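Local coordinates for protein ATP-dependent DNA helicase (Mycobacterium smegmatis, PDB 5V9X) that unwinds RNA:DNA hybrids as an ATP-driven 3'-to-5' helicase, probably moving along the single-stranded DNA tracking strand that it binds, at residues A[64-69]-A[233-238]; A[558-563]-A[803-808]; A[725-730]-A[740-745]. All blocks are in the same frame, centred on the assembly; numbering follows the deposited sequence.

Contact 1 of 3, residues A[64-69]-A[233-238]; sequences NTLVIA and EEVARF
Leu66 reaches from the strand 64-68 to the helix 232-240 and meets Val235 and Ala236 there. The contact is van der Waals in kind, with no hydrogen bond across it. The branch tip CD2 of Leu66 does most of the touching: it lies 4.1 Å from CG1 of Val235 and, equally, 4.1 Å from CB of Ala236, while its closest approach is to the backbone N of Ala236, at 3.9 Å. The leucine thus rests against the helix backbone itself, which the small methyl of Ala236 permits; CA of Leu66 and CA of Ala236 are only 6.2 Å apart. Its other branch, CD1, turns to Val235 CG1, so the valine methyl faces both arms of the fork. In Leu66, CG stands anti to the backbone N (chi1 171°), which sends the fork off the strand toward the helix, and the Leu66 and Val235 side chains cross at about a right angle. All three residues are buried, and none brings a polar side-chain group.

On the far side of the helix, Arg237 and Glu234 pair. Arg237 NE donates a nearly straight hydrogen bond to Glu234 OE1 at 3.1 Å, part of a salt bridge between residues three apart, about one helical turn; the oxygen sits in the guanidinium plane but is itself met from above the carboxylate plane. Glu234 and Arg237 also bond to the backbone of Val456 and Ala490, tying this helix to a later part of the chain.

Strand 64-68 runs between strands 221-226 and 245-248, and helix 232-240 connects those two. A helix laid over a parallel sheet in this way is the beta-alpha-beta crossover of a RecA-like helicase domain, with the strand leading into a probable P-loop that begins at Ala69.

Contact 2 of 3, residues A[558-563]-A[803-808]; sequences YLASET and HQRQRA
A loop within the winged-helix family region of Lhr meets a helix of the DEAD/H-associated region here, Ala560 and Leu559 lying against Arg805 of the helix 801-815. The small Ala560 lets the arginine stem come near: its CB lies 4.0 Å from CD of Arg805, methyl against methylene. Further out, NH1 of Arg805 stands 3.6 Å from the carbonyl O of Leu559, too long to count as a hydrogen bond, and both the oxygen and the methyl approach the guanidinium obliquely.

The long arginine suits this place because its chain runs extended from CG to NE, with CG anti to the carbonyl carbon (chi1 -67°), and so carries the charge from the helix to the loop. Its principal polar partner is Glu574, which forms a salt bridge with NH2; Phe555 and Arg781 also touch the side chain. Beside it, Trp802 of the same helix packs on Leu559 and Ala560, giving the two apolar loop residues a second surface.

The loop has its own brace. Ser561 OG donates a 2.8 Å hydrogen bond to the carbonyl O of Tyr558, coming from well above the carbonyl plane, and CG of Glu562 lies over one face of the Tyr558 ring. On the helix, the His803 ring turns its NE2 edge onto one face of the Arg807 guanidinium.

The chemistry is therefore divided along one side chain: the CD methylene of Arg805 meets the Ala560 methyl, while its buried charge is met by Glu574, and the neighbouring Leu559 carbonyl would probably add only a weak favourable electrostatic term.

Contact 3 of 3, residues A[725-730]-A[740-745]; sequences YGIDEK and VRLPDS
Ile727 and Leu742 lie opposite each other where the loop after helix 707-725 passes the end of strand 737-742. The backbones stay apart, with CA of Ile727 and CA of Leu742 separated by 7.6 Å, and no hydrogen bond joins the segments. The helix gives way at Gly726, whose positive phi is a conformation that glycine adopts easily; the chain then runs irregularly through Glu729, while residues 740-742 continue the strand.

Between these backbones the side chains make two separate contacts. In the apolar one, CD1 of Ile727 comes to 3.6 Å from CD2 of Leu742 and also faces its CB, the two chains crossing at about a right angle. Ile727 suits the place because its CG1 arm, extended to CD1 (chi2 180°), can span the gap from the loop. Leu742, the buried member of the pair, also packs on Val699 of the neighbouring strand.

The charged contact pairs Glu729 with Arg741. Glu729 stretches out with CG anti to the backbone N (chi1 -175°), and its OE1 lies over one face of the Arg741 guanidinium, 3.4 Å from CZ. Carboxylate and guanidinium planes are 70° apart, so this is no side-by-side, two-pronged pairing. The salt bridge itself runs from OE2 to NH1, but those two atoms are modelled too close together and their exact positions are doubtful. Around them, Glu729 touches Arg614, and Arg741 touches Pro612 and Arg698.

With Arg741 and Arg614 both beside it, the carboxylate of Glu729 would probably stay ionised and offset part of the local positive charge.

Along the chain contact 1 comes first, and contact 3 falls entirely between the two segments that contact 2 brings together, with 239 residues between them. Contact 1 belongs to the first of the two seven-stranded parallel sheets, that of the DEAD/DEAH box region. Its centre is 42 Å from that of contact 2 and 50 Å from that of contact 3, both on the opposite side of the chain's centre. Contacts 2 and 3 are 29 Å apart between centres and share the DEAD/H-associated region, without a common helix or strand. Contact 1 thus packs a helix on the sheet of a RecA-like domain, contact 2 joins the winged-helix and DEAD/H-associated regions near the bound DNA, and contact 3 spans the hairpin of strands 732-734 and 737-742.

Contact 1 of 3, residues A[64-69]-A[233-238]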
loop_
_atom_site.group_PDB
_atom_site.type_symbol
_atom_site.label_atom_id
_atom_site.label_comp_id
_atom_site.label_asym_id
_atom_site.label_seq_id
_atom_site.Cartn_x
_atom_site.Cartn_y
_atom_site.Cartn_z
ATOM N N ASN A 64 16.748 6.606 -18.793
ATOM C CA ASN A 64 15.811 6.372 -17.703
ATOM C C ASN A 64 16.571 5.757 -16.537
ATOM O O ASN A 64 17.369 4.834 -16.725
ATOM C CB ASN A 64 14.678 5.447 -18.153
ATOM C CG ASN A 64 13.720 6.114 -19.130
ATOM O OD1 ASN A 64 13.964 7.225 -19.606
ATOM N ND2 ASN A 64 12.624 5.430 -19.439
ATOM N N THR A 65 16.342 6.277 -15.334
ATOM C CA THR A 65 17.147 5.907 -14.178
ATOM C C THR A 65 16.256 5.573 -12.991
ATOM O O THR A 65 15.336 6.330 -12.668
ATOM C CB THR A 65 18.111 7.037 -13.805
ATOM O OG1 THR A 65 18.871 7.416 -14.960
ATOM C CG2 THR A 65 19.058 6.589 -12.700
ATOM N N LEU A 66 16.534 4.444 -12.345
ATOM C CA LEU A 66 15.911 4.076 -11.080
ATOM C C LEU A 66 16.968 4.156 -9.987
ATOM O O LEU A 66 17.976 3.439 -10.040
ATOM C CB LEU A 66 15.306 2.674 -11.142
ATOM C CG LEU A 66 14.803 2.098 -9.812
ATOM C CD1 LEU A 66 13.567 2.841 -9.319
ATOM C CD2 LEU A 66 14.528 0.606 -9.932
ATOM N N VAL A 67 16.741 5.022 -9.006
ATOM C CA VAL A 67 17.682 5.243 -7.916
ATOM C C VAL A 67 17.197 4.465 -6.700
ATOM O O VAL A 67 16.076 4.672 -6.222
ATOM C CB VAL A 67 17.832 6.740 -7.600
ATOM C CG1 VAL A 67 18.921 6.959 -6.563
ATOM C CG2 VAL A 67 18.131 7.519 -8.877
ATOM N N ILE A 68 18.040 3.566 -6.203
ATOM C CA ILE A 68 17.718 2.710 -5.066
ATOM C C ILE A 68 18.748 3.012 -3.987
ATOM O O ILE A 68 19.907 2.585 -4.082
ATOM C CB ILE A 68 17.722 1.225 -5.441
ATOM C CG1 ILE A 68 16.795 0.976 -6.633
ATOM C CG2 ILE A 68 17.310 0.373 -4.250
ATOM C CD1 ILE A 68 16.922 -0.412 -7.216
ATOM N N ALA A 69 18.336 3.744 -2.957
ATOM C CA ALA A 69 19.234 4.155 -1.888
ATOM C C ALA A 69 18.402 4.419 -0.643
ATOM O O ALA A 69 17.210 4.729 -0.749
ATOM C CB ALA A 69 20.035 5.405 -2.285
ATOM N N GLU A 233 14.885 -5.231 -11.063
ATOM C CA GLU A 233 14.587 -5.330 -12.488
ATOM C C GLU A 233 13.101 -5.158 -12.776
ATOM O O GLU A 233 12.732 -4.636 -13.835
ATOM C CB GLU A 233 15.088 -6.667 -13.041
ATOM C CG GLU A 233 14.708 -7.896 -12.216
ATOM C CD GLU A 233 15.727 -8.230 -11.134
ATOM O OE1 GLU A 233 16.456 -7.316 -10.687
ATOM O OE2 GLU A 233 15.802 -9.411 -10.731
ATOM N N GLU A 234 12.232 -5.574 -11.852
ATOM C CA GLU A 234 10.797 -5.479 -12.102
ATOM C C GLU A 234 10.275 -4.065 -11.880
ATOM O O GLU A 234 9.442 -3.581 -12.654
ATOM C CB GLU A 234 10.035 -6.468 -11.220
ATOM C CG GLU A 234 8.514 -6.374 -11.339
ATOM C CD GLU A 234 7.960 -6.995 -12.620
ATOM O OE1 GLU A 234 8.707 -7.131 -13.615
ATOM O OE2 GLU A 234 6.763 -7.354 -12.628
ATOM N N VAL A 235 10.739 -3.396 -10.823
ATOM C CA VAL A 235 10.345 -2.009 -10.593
ATOM C C VAL A 235 10.848 -1.122 -11.726
ATOM O O VAL A 235 10.155 -0.196 -12.166
ATOM C CB VAL A 235 10.858 -1.533 -9.222
ATOM C CG1 VAL A 235 10.561 -0.057 -9.024
ATOM C CG2 VAL A 235 10.234 -2.360 -8.110
ATOM N N ALA A 236 12.058 -1.397 -12.220
ATOM C CA ALA A 236 12.572 -0.663 -13.370
ATOM C C ALA A 236 11.725 -0.915 -14.610
ATOM O O ALA A 236 11.559 -0.015 -15.442
ATOM C CB ALA A 236 14.028 -1.048 -13.631
ATOM N N ARG A 237 11.184 -2.128 -14.750
ATOM C CA ARG A 237 10.283 -2.410 -15.860
ATOM C C ARG A 237 8.965 -1.659 -15.711
ATOM O O ARG A 237 8.371 -1.242 -16.712
ATOM C CB ARG A 237 10.032 -3.915 -15.962
ATOM C CG ARG A 237 9.444 -4.354 -17.291
ATOM C CD ARG A 237 9.164 -5.849 -17.314
ATOM N NE ARG A 237 7.980 -6.197 -16.534
ATOM C CZ ARG A 237 6.734 -6.059 -16.976
ATOM N NH1 ARG A 237 6.512 -5.571 -18.190
ATOM N NH2 ARG A 237 5.708 -6.403 -16.206
ATOM N N PHE A 238 8.489 -1.478 -14.477
ATOM C CA PHE A 238 7.286 -0.683 -14.278
ATOM C C PHE A 238 7.526 0.773 -14.646
ATOM O O PHE A 238 6.676 1.406 -15.282
ATOM C CB PHE A 238 6.802 -0.784 -12.832
ATOM C CG PHE A 238 5.701 0.185 -12.503
ATOM C CD1 PHE A 238 4.389 -0.102 -12.838
ATOM C CD2 PHE A 238 5.978 1.391 -11.879
ATOM C CE1 PHE A 238 3.375 0.784 -12.551
ATOM C CE2 PHE A 238 4.965 2.287 -11.590
ATOM C CZ PHE A 238 3.663 1.981 -11.929
#

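Contact 2 of 3, residues A[558-563]-A[803-808]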
loop_
_atom_site.group_PDB
_atom_site.type_symbol
_atom_site.label_atom_id
_atom_site.label_comp_id
_atom_site.label_asym_id
_atom_site.label_seq_id
_atom_site.Cartn_x
_atom_site.Cartn_y
_atom_site.Cartn_z
ATOM N N TYR A 558 -26.712 -2.118 8.611
ATOM C CA TYR A 558 -27.047 -2.471 7.233
ATOM C C TYR A 558 -27.250 -1.239 6.360
ATOM O O TYR A 558 -28.099 -0.391 6.656
ATOM C CB TYR A 558 -28.291 -3.366 7.200
ATOM C CG TYR A 558 -28.118 -4.595 8.060
ATOM C CD1 TYR A 558 -29.080 -4.964 8.989
ATOM C CD2 TYR A 558 -26.980 -5.379 7.948
ATOM C CE1 TYR A 558 -28.905 -6.082 9.788
ATOM C CE2 TYR A 558 -26.794 -6.489 8.736
ATOM C CZ TYR A 558 -27.759 -6.842 9.653
ATOM O OH TYR A 558 -27.573 -7.959 10.434
ATOM N N LEU A 559 -26.464 -1.156 5.283
ATOM C CA LEU A 559 -26.662 -0.223 4.178
ATOM C C LEU A 559 -26.678 -1.046 2.894
ATOM O O LEU A 559 -25.821 -1.915 2.711
ATOM C CB LEU A 559 -25.562 0.844 4.133
ATOM C CG LEU A 559 -25.730 1.951 3.092
ATOM C CD1 LEU A 559 -26.998 2.735 3.377
ATOM C CD2 LEU A 559 -24.516 2.863 3.076
ATOM N N ALA A 560 -27.620 -0.801 2.000
ATOM C CA ALA A 560 -27.810 -1.804 0.966
ATOM C C ALA A 560 -28.233 -3.001 1.856
ATOM O O ALA A 560 -27.730 -4.105 1.736
ATOM C CB ALA A 560 -26.507 -2.087 0.270
ATOM N N SER A 561 -29.234 -2.732 2.705
ATOM C CA SER A 561 -29.768 -3.561 3.791
ATOM C C SER A 561 -30.431 -4.908 3.549
ATOM O O SER A 561 -30.860 -5.220 2.452
ATOM C CB SER A 561 -30.724 -2.705 4.615
ATOM O OG SER A 561 -30.079 -1.538 5.083
ATOM N N GLU A 562 -30.452 -5.707 4.618
ATOM C CA GLU A 562 -30.973 -7.070 4.626
ATOM C C GLU A 562 -31.552 -7.409 5.991
ATOM O O GLU A 562 -31.513 -8.571 6.410
ATOM C CB GLU A 562 -29.871 -8.069 4.274
ATOM C CG GLU A 562 -28.675 -7.956 5.207
ATOM C CD GLU A 562 -27.602 -8.987 4.932
ATOM O OE1 GLU A 562 -27.791 -9.820 4.021
ATOM O OE2 GLU A 562 -26.568 -8.962 5.632
ATOM N N THR A 563 -32.102 -6.408 6.684
ATOM C CA THR A 563 -32.379 -6.507 8.112
ATOM C C THR A 563 -33.206 -7.743 8.445
ATOM O O THR A 563 -34.057 -8.176 7.662
ATOM C CB THR A 563 -33.102 -5.243 8.592
ATOM O OG1 THR A 563 -33.196 -5.252 10.022
ATOM C CG2 THR A 563 -34.504 -5.156 7.995
ATOM N N HIS A 803 -25.530 2.004 -3.868
ATOM C CA HIS A 803 -26.001 1.995 -5.247
ATOM C C HIS A 803 -25.040 1.249 -6.163
ATOM O O HIS A 803 -25.477 0.559 -7.093
ATOM C CB HIS A 803 -26.205 3.428 -5.732
ATOM C CG HIS A 803 -26.839 3.524 -7.083
ATOM N ND1 HIS A 803 -26.197 4.082 -8.167
ATOM C CD2 HIS A 803 -28.056 3.133 -7.526
ATOM C CE1 HIS A 803 -26.992 4.033 -9.219
ATOM N NE2 HIS A 803 -28.126 3.461 -8.858
ATOM N N GLN A 804 -23.732 1.385 -5.929
ATOM C CA GLN A 804 -22.770 0.545 -6.633
ATOM C C GLN A 804 -23.087 -0.928 -6.420
ATOM O O GLN A 804 -23.154 -1.705 -7.378
ATOM C CB GLN A 804 -21.346 0.858 -6.167
ATOM C CG GLN A 804 -20.740 2.118 -6.760
ATOM C CD GLN A 804 -19.259 2.256 -6.451
ATOM O OE1 GLN A 804 -18.639 1.342 -5.907
ATOM N NE2 GLN A 804 -18.685 3.401 -6.798
ATOM N N ARG A 805 -23.310 -1.323 -5.164
ATOM C CA ARG A 805 -23.601 -2.719 -4.853
ATOM C C ARG A 805 -24.852 -3.202 -5.574
ATOM O O ARG A 805 -24.853 -4.275 -6.186
ATOM C CB ARG A 805 -23.759 -2.890 -3.344
ATOM C CG ARG A 805 -22.485 -2.672 -2.566
ATOM C CD ARG A 805 -22.788 -2.291 -1.138
ATOM N NE ARG A 805 -21.582 -2.280 -0.322
ATOM C CZ ARG A 805 -21.501 -1.709 0.873
ATOM N NH1 ARG A 805 -22.559 -1.097 1.387
ATOM N NH2 ARG A 805 -20.363 -1.751 1.552
ATOM N N GLN A 806 -25.929 -2.418 -5.511
ATOM C CA GLN A 806 -27.187 -2.828 -6.128
ATOM C C GLN A 806 -27.032 -3.011 -7.632
ATOM O O GLN A 806 -27.437 -4.036 -8.190
ATOM C CB GLN A 806 -28.276 -1.804 -5.815
ATOM C CG GLN A 806 -29.587 -2.044 -6.541
ATOM C CD GLN A 806 -30.656 -1.047 -6.142
ATOM O OE1 GLN A 806 -31.154 -0.287 -6.973
ATOM N NE2 GLN A 806 -31.014 -1.045 -4.863
ATOM N N ARG A 807 -26.434 -2.026 -8.308
ATOM C CA ARG A 807 -26.271 -2.126 -9.755
ATOM C C ARG A 807 -25.234 -3.178 -10.130
ATOM O O ARG A 807 -25.402 -3.890 -11.126
ATOM C CB ARG A 807 -25.891 -0.766 -10.339
ATOM C CG ARG A 807 -26.991 0.280 -10.258
ATOM C CD ARG A 807 -28.224 -0.137 -11.047
ATOM N NE ARG A 807 -29.191 0.955 -11.147
ATOM C CZ ARG A 807 -30.102 1.231 -10.220
ATOM N NH1 ARG A 807 -30.175 0.494 -9.121
ATOM N NH2 ARG A 807 -30.940 2.244 -10.390
ATOM N N ALA A 808 -24.154 -3.294 -9.350
ATOM C CA ALA A 808 -23.134 -4.293 -9.654
ATOM C C ALA A 808 -23.660 -5.705 -9.427
ATOM O O ALA A 808 -23.426 -6.603 -10.246
ATOM C CB ALA A 808 -21.878 -4.050 -8.818
#

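Contact 3 of 3, residues A[725-730]-A[740-745]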
loop_
_atom_site.group_PDB
_atom_site.type_symbol
_atom_site.label_atom_id
_atom_site.label_comp_id
_atom_site.label_asym_id
_atom_site.label_seq_id
_atom_site.Cartn_x
_atom_site.Cartn_y
_atom_site.Cartn_z
ATOM N N TYR A 725 -19.113 -33.583 4.286
ATOM C CA TYR A 725 -19.837 -33.561 5.548
ATOM C C TYR A 725 -21.224 -32.943 5.453
ATOM O O TYR A 725 -22.037 -33.157 6.358
ATOM C CB TYR A 725 -19.036 -32.801 6.615
ATOM C CG TYR A 725 -17.738 -33.470 7.010
ATOM C CD1 TYR A 725 -16.569 -33.236 6.297
ATOM C CD2 TYR A 725 -17.680 -34.329 8.099
ATOM C CE1 TYR A 725 -15.379 -33.843 6.656
ATOM C CE2 TYR A 725 -16.495 -34.941 8.467
ATOM C CZ TYR A 725 -15.348 -34.693 7.741
ATOM O OH TYR A 725 -14.166 -35.298 8.102
ATOM N N GLY A 726 -21.513 -32.189 4.398
ATOM C CA GLY A 726 -22.816 -31.558 4.262
ATOM C C GLY A 726 -23.019 -30.358 5.163
ATOM O O GLY A 726 -24.134 -30.139 5.653
ATOM N N ILE A 727 -21.969 -29.574 5.391
ATOM C CA ILE A 727 -22.016 -28.403 6.261
ATOM C C ILE A 727 -21.783 -27.172 5.399
ATOM O O ILE A 727 -20.733 -27.045 4.756
ATOM C CB ILE A 727 -20.976 -28.495 7.388
ATOM C CG1 ILE A 727 -21.136 -29.811 8.150
ATOM C CG2 ILE A 727 -21.106 -27.308 8.329
ATOM C CD1 ILE A 727 -20.146 -29.987 9.276
ATOM N N ASP A 728 -22.753 -26.260 5.390
ATOM C CA ASP A 728 -22.702 -25.099 4.511
ATOM C C ASP A 728 -22.030 -23.885 5.139
ATOM O O ASP A 728 -21.835 -22.882 4.445
ATOM C CB ASP A 728 -24.115 -24.714 4.057
ATOM C CG ASP A 728 -24.737 -25.751 3.138
ATOM O OD1 ASP A 728 -23.979 -26.511 2.501
ATOM O OD2 ASP A 728 -25.982 -25.802 3.049
ATOM N N GLU A 729 -21.670 -23.941 6.420
ATOM C CA GLU A 729 -21.044 -22.794 7.067
ATOM C C GLU A 729 -19.623 -22.615 6.545
ATOM O O GLU A 729 -18.789 -23.518 6.665
ATOM C CB GLU A 729 -21.042 -22.970 8.582
ATOM C CG GLU A 729 -20.511 -21.757 9.327
ATOM C CD GLU A 729 -20.658 -21.882 10.828
ATOM O OE1 GLU A 729 -21.271 -22.869 11.290
ATOM O OE2 GLU A 729 -20.161 -20.990 11.548
ATOM N N LYS A 730 -19.349 -21.450 5.972
ATOM C CA LYS A 730 -18.063 -21.219 5.326
ATOM C C LYS A 730 -17.008 -20.866 6.369
ATOM O O LYS A 730 -17.260 -20.026 7.239
ATOM C CB LYS A 730 -18.182 -20.107 4.286
ATOM C CG LYS A 730 -17.525 -20.454 2.959
ATOM C CD LYS A 730 -18.191 -19.741 1.791
ATOM C CE LYS A 730 -17.595 -20.204 0.468
ATOM N NZ LYS A 730 -18.230 -19.545 -0.707
ATOM N N VAL A 740 -12.827 -23.394 11.688
ATOM C CA VAL A 740 -13.952 -24.212 11.251
ATOM C C VAL A 740 -14.818 -24.524 12.465
ATOM O O VAL A 740 -14.300 -24.754 13.563
ATOM C CB VAL A 740 -13.477 -25.511 10.564
ATOM C CG1 VAL A 740 -14.659 -26.381 10.163
ATOM C CG2 VAL A 740 -12.622 -25.187 9.348
ATOM N N ARG A 741 -16.136 -24.514 12.272
ATOM C CA ARG A 741 -17.084 -24.862 13.321
ATOM C C ARG A 741 -18.033 -25.931 12.803
ATOM O O ARG A 741 -18.601 -25.787 11.716
ATOM C CB ARG A 741 -17.871 -23.635 13.797
ATOM C CG ARG A 741 -19.042 -23.970 14.710
ATOM C CD ARG A 741 -19.618 -22.728 15.370
ATOM N NE ARG A 741 -21.077 -22.703 15.302
ATOM C CZ ARG A 741 -21.771 -21.893 14.509
ATOM N NH1 ARG A 741 -21.139 -21.030 13.727
ATOM N NH2 ARG A 741 -23.096 -21.936 14.505
ATOM N N LEU A 742 -18.199 -27.000 13.581
ATOM C CA LEU A 742 -19.067 -28.107 13.214
ATOM C C LEU A 742 -19.933 -28.464 14.417
ATOM O O LEU A 742 -19.409 -28.607 15.535
ATOM C CB LEU A 742 -18.258 -29.336 12.764
ATOM C CG LEU A 742 -17.084 -29.158 11.797
ATOM C CD1 LEU A 742 -15.795 -28.869 12.554
ATOM C CD2 LEU A 742 -16.923 -30.387 10.915
ATOM N N PRO A 743 -21.246 -28.608 14.242
ATOM C CA PRO A 743 -22.079 -29.092 15.348
ATOM C C PRO A 743 -21.675 -30.503 15.743
ATOM O O PRO A 743 -21.221 -31.296 14.915
ATOM C CB PRO A 743 -23.500 -29.046 14.773
ATOM C CG PRO A 743 -23.316 -29.064 13.290
ATOM C CD PRO A 743 -22.036 -28.332 13.030
ATOM N N ASP A 744 -21.835 -30.806 17.031
ATOM C CA ASP A 744 -21.363 -32.073 17.572
ATOM C C ASP A 744 -21.996 -33.250 16.838
ATOM O O ASP A 744 -23.198 -33.258 16.559
ATOM C CB ASP A 744 -21.671 -32.162 19.067
ATOM C CG ASP A 744 -20.888 -33.260 19.759
ATOM O OD1 ASP A 744 -19.774 -32.978 20.252
ATOM O OD2 ASP A 744 -21.380 -34.407 19.804
ATOM N N SER A 745 -21.173 -34.243 16.522
ATOM C CA SER A 745 -21.616 -35.401 15.757
ATOM C C SER A 745 -22.244 -36.454 16.665
ATOM O O SER A 745 -21.542 -37.154 17.394
ATOM C CB SER A 745 -20.444 -36.004 14.980
ATOM O OG SER A 745 -19.735 -35.000 14.272
#